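Local coordinates for conserved hypothetical protein (Staphylococcus aureus subsp. aureus, PDB 1TSJ), which is of unknown function but belongs to a 3-demethylubiquinone-9 3-methyltransferase-like family of the glyoxalase clan, at residues Gln15-Val20 and Ile33-Tyr38. Residues are numbered along the deposited sequence; the frame is centred on the assembly and turned at random.
Sequences QAEEAV and ITMAKY
Glu17 and Met35 face each other where helix 16-20 runs nearly antiparallel to strand 33-37, the axes 11.1 Å apart at closest and their N-to-C directions 162° apart. Helix 16-26 and strand 31-37 follow one another in the chain, and the helix packs on the sheet, consistent with the beta-alpha-beta-beta-beta module of the glyoxalase fold. Strand 31-37 pairs antiparallel with strand 49-56, and a classic bulge sets Ile33 and Thr34 opposite the single residue Ile53.

Met35, present as selenomethionine (atom SE), sends its flexible, unbranched chain toward the helix, and its terminal methyl does most of the touching. CE of Met35 lies 3.6 Å from CA of Glu17, so the methyl rests against the helix backbone itself. Val20, one helical turn further along, meets it tip to tip, CG1 of Val20 standing 3.6 Å from CE of Met35; a buried branched residue presents two methyls here, and CG2 of Val20 is 3.8 Å from CE of Met35. Ala16 is buried and touches Val49; its small side chain probably allows the close approach of helix and sheet.

Glu17 sits at the exposed margin, where its long charged chain can meet the oppositely charged Lys37 across the helix-strand gap. With CG anti to the backbone N (chi1 -175°) and the chain extended beyond it, the Glu17 side chain crosses that of Met35 at about a right angle and carries its carboxylate toward Lys37. On the way OE2 of Glu17 passes beside the selenium, 3.9 Å from SE of Met35. Lys37, two residues along the strand, reaches the same carboxylate through a chain bent at chi2 and chi4. Its ammonium also donates to Gly47 O, which helps fix its position. The resulting salt bridge joins NZ of Lys37 to OE1 of Glu17 at 2.7 Å, the nitrogen approaching from above the carboxylate, 53° out of its plane.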
ATOM      1  N   GLN A  15     -14.325   2.723  -5.141  1.00 43.79           N
ATOM      2  CA  GLN A  15     -14.142   3.350  -6.399  1.00 42.89           C
ATOM      3  C   GLN A  15     -12.801   3.008  -7.036  1.00 40.33           C
ATOM      4  O   GLN A  15     -12.316   3.674  -7.967  1.00 41.27           O
ATOM      5  CB  GLN A  15     -14.323   4.862  -6.238  1.00 43.90           C
ATOM      6  CG  GLN A  15     -15.658   5.336  -5.678  1.00 46.22           C
ATOM      7  CD  GLN A  15     -15.762   6.857  -5.873  1.00 51.04           C
ATOM      8  OE1 GLN A  15     -16.318   7.332  -6.883  1.00 51.23           O
ATOM      9  NE2 GLN A  15     -15.174   7.623  -4.931  1.00 54.69           N
ATOM     10  N   ALA A  16     -12.211   1.941  -6.565  1.00 37.23           N
ATOM     11  CA  ALA A  16     -10.867   1.663  -6.989  1.00 35.31           C
ATOM     12  C   ALA A  16     -10.841   1.160  -8.419  1.00 32.98           C
ATOM     13  O   ALA A  16     -10.034   1.584  -9.175  1.00 32.88           O
ATOM     14  CB  ALA A  16     -10.197   0.645  -6.038  1.00 35.69           C
ATOM     15  N   GLU A  17     -11.711   0.238  -8.777  1.00 31.04           N
ATOM     16  CA  GLU A  17     -11.715  -0.266 -10.155  1.00 30.32           C
ATOM     17  C   GLU A  17     -11.914   0.827 -11.215  1.00 28.42           C
ATOM     18  O   GLU A  17     -11.192   0.896 -12.196  1.00 27.84           O
ATOM     19  CB  GLU A  17     -12.704  -1.394 -10.247  1.00 30.78           C
ATOM     20  CG  GLU A  17     -12.709  -2.050 -11.558  1.00 34.63           C
ATOM     21  CD  GLU A  17     -13.493  -3.382 -11.583  1.00 42.27           C
ATOM     22  OE1 GLU A  17     -14.665  -3.521 -11.123  1.00 44.29           O
ATOM     23  OE2 GLU A  17     -12.938  -4.336 -12.145  1.00 51.01           O
ATOM     24  N   GLU A  18     -12.817   1.733 -10.959  1.00 27.25           N
ATOM     25  CA  GLU A  18     -12.938   2.939 -11.760  1.00 29.76           C
ATOM     26  C   GLU A  18     -11.698   3.892 -11.762  1.00 26.83           C
ATOM     27  O   GLU A  18     -11.353   4.391 -12.851  1.00 26.33           O
ATOM     28  CB  GLU A  18     -14.171   3.803 -11.298  1.00 30.46           C
ATOM     29  CG  GLU A  18     -15.237   3.095 -10.380  1.00 37.65           C
ATOM     30  CD  GLU A  18     -16.270   4.064  -9.640  1.00 39.25           C
ATOM     31  OE1 GLU A  18     -17.048   3.558  -8.630  1.00 45.19           O
ATOM     32  OE2 GLU A  18     -16.278   5.340 -10.066  1.00 49.51           O
ATOM     33  N   ALA A  19     -11.163   4.264 -10.560  1.00 24.04           N
ATOM     34  CA  ALA A  19      -9.999   5.106 -10.432  1.00 22.43           C
ATOM     35  C   ALA A  19      -8.880   4.496 -11.217  1.00 21.92           C
ATOM     36  O   ALA A  19      -8.345   5.115 -12.154  1.00 22.62           O
ATOM     37  CB  ALA A  19      -9.550   5.165  -9.063  1.00 23.58           C
ATOM     38  N   VAL A  20      -8.519   3.254 -10.893  1.00 19.90           N
ATOM     39  CA  VAL A  20      -7.513   2.531 -11.704  1.00 18.59           C
ATOM     40  C   VAL A  20      -7.750   2.600 -13.195  1.00 19.31           C
ATOM     41  O   VAL A  20      -6.830   2.857 -13.942  1.00 19.13           O
ATOM     42  CB  VAL A  20      -7.493   1.093 -11.284  1.00 17.45           C
ATOM     43  CG1 VAL A  20      -6.691   0.281 -12.159  1.00 17.12           C
ATOM     44  CG2 VAL A  20      -6.884   1.033  -9.967  1.00 18.46           C
ATOM     45  N   ILE A  33      -1.764  -4.656 -13.446  1.00 25.23           N
ATOM     46  CA  ILE A  33      -1.164  -5.908 -13.322  1.00 27.35           C
ATOM     47  C   ILE A  33      -1.908  -6.901 -12.380  1.00 28.03           C
ATOM     48  O   ILE A  33      -1.813  -8.056 -12.551  1.00 29.38           O
ATOM     49  CB  ILE A  33       0.401  -5.835 -13.184  1.00 28.50           C
ATOM     50  CG1 ILE A  33       0.849  -6.251 -11.832  1.00 29.63           C
ATOM     51  CG2 ILE A  33       1.018  -4.446 -13.535  1.00 29.78           C
ATOM     52  CD1 ILE A  33       0.948  -7.769 -11.661  1.00 33.52           C
ATOM     53  N   THR A  34      -2.764  -6.493 -11.472  1.00 30.27           N
ATOM     54  CA  THR A  34      -3.315  -7.385 -10.433  1.00 30.62           C
ATOM     55  C   THR A  34      -4.517  -6.634  -9.924  1.00 33.31           C
ATOM     56  O   THR A  34      -4.427  -5.446  -9.548  1.00 32.93           O
ATOM     57  CB  THR A  34      -2.288  -7.566  -9.242  1.00 32.16           C
ATOM     58  OG1 THR A  34      -1.269  -8.602  -9.524  1.00 32.77           O
ATOM     59  CG2 THR A  34      -2.961  -7.904  -7.806  1.00 32.12           C
HETATM   60  N   MSE A  35      -5.656  -7.312  -9.983  1.00 35.95           N
HETATM   61  CA  MSE A  35      -6.778  -6.943  -9.265  1.00 39.89           C
HETATM   62  C   MSE A  35      -7.424  -8.080  -8.564  1.00 38.63           C
HETATM   63  O   MSE A  35      -7.786  -9.069  -9.214  1.00 41.27           O
HETATM   64  CB  MSE A  35      -7.778  -6.447 -10.235  1.00 41.01           C
HETATM   65  CG  MSE A  35      -7.710  -5.052 -10.418  1.00 45.04           C
HETATM   66 SE   MSE A  35      -9.449  -4.197 -10.333  1.00 52.99          SE
HETATM   67  CE  MSE A  35      -8.703  -2.264 -10.515  1.00 49.85           C
ATOM     68  N   ALA A  36      -7.705  -7.916  -7.272  1.00 37.66           N
ATOM     69  CA  ALA A  36      -8.432  -8.905  -6.527  1.00 36.43           C
ATOM     70  C   ALA A  36      -9.561  -8.226  -5.855  1.00 37.86           C
ATOM     71  O   ALA A  36      -9.331  -7.238  -5.209  1.00 38.93           O
ATOM     72  CB  ALA A  36      -7.574  -9.585  -5.567  1.00 35.12           C
ATOM     73  N   LYS A  37     -10.787  -8.753  -6.055  1.00 39.83           N
ATOM     74  CA  LYS A  37     -11.993  -8.232  -5.423  1.00 40.99           C
ATOM     75  C   LYS A  37     -12.365  -8.984  -4.162  1.00 42.50           C
ATOM     76  O   LYS A  37     -11.935 -10.152  -3.947  1.00 45.32           O
ATOM     77  CB  LYS A  37     -13.165  -8.376  -6.331  1.00 41.42           C
ATOM     78  CG  LYS A  37     -12.958  -8.105  -7.817  1.00 42.26           C
ATOM     79  CD  LYS A  37     -12.469  -6.722  -8.123  1.00 45.01           C
ATOM     80  CE  LYS A  37     -12.968  -6.218  -9.525  1.00 45.74           C
ATOM     81  NZ  LYS A  37     -14.391  -5.696  -9.470  1.00 48.15           N
ATOM     82  N   TYR A  38     -13.184  -8.375  -3.343  1.00 43.10           N
ATOM     83  CA  TYR A  38     -13.773  -9.101  -2.228  1.00 45.59           C
ATOM     84  C   TYR A  38     -14.913 -10.076  -2.572  1.00 47.26           C
ATOM     85  O   TYR A  38     -15.898  -9.682  -3.260  1.00 48.31           O
ATOM     86  CB  TYR A  38     -14.341  -8.123  -1.222  1.00 46.41           C
ATOM     87  CG  TYR A  38     -13.240  -7.397  -0.447  1.00 47.62           C
ATOM     88  CD1 TYR A  38     -13.185  -5.983  -0.504  1.00 46.88           C
ATOM     89  CD2 TYR A  38     -12.290  -8.143   0.384  1.00 44.69           C
ATOM     90  CE1 TYR A  38     -12.289  -5.336   0.137  1.00 46.51           C
ATOM     91  CE2 TYR A  38     -11.349  -7.501   1.050  1.00 44.56           C
ATOM     92  CZ  TYR A  38     -11.357  -6.073   0.903  1.00 47.98           C
ATOM     93  OH  TYR A  38     -10.415  -5.284   1.501  1.00 51.65           O
TER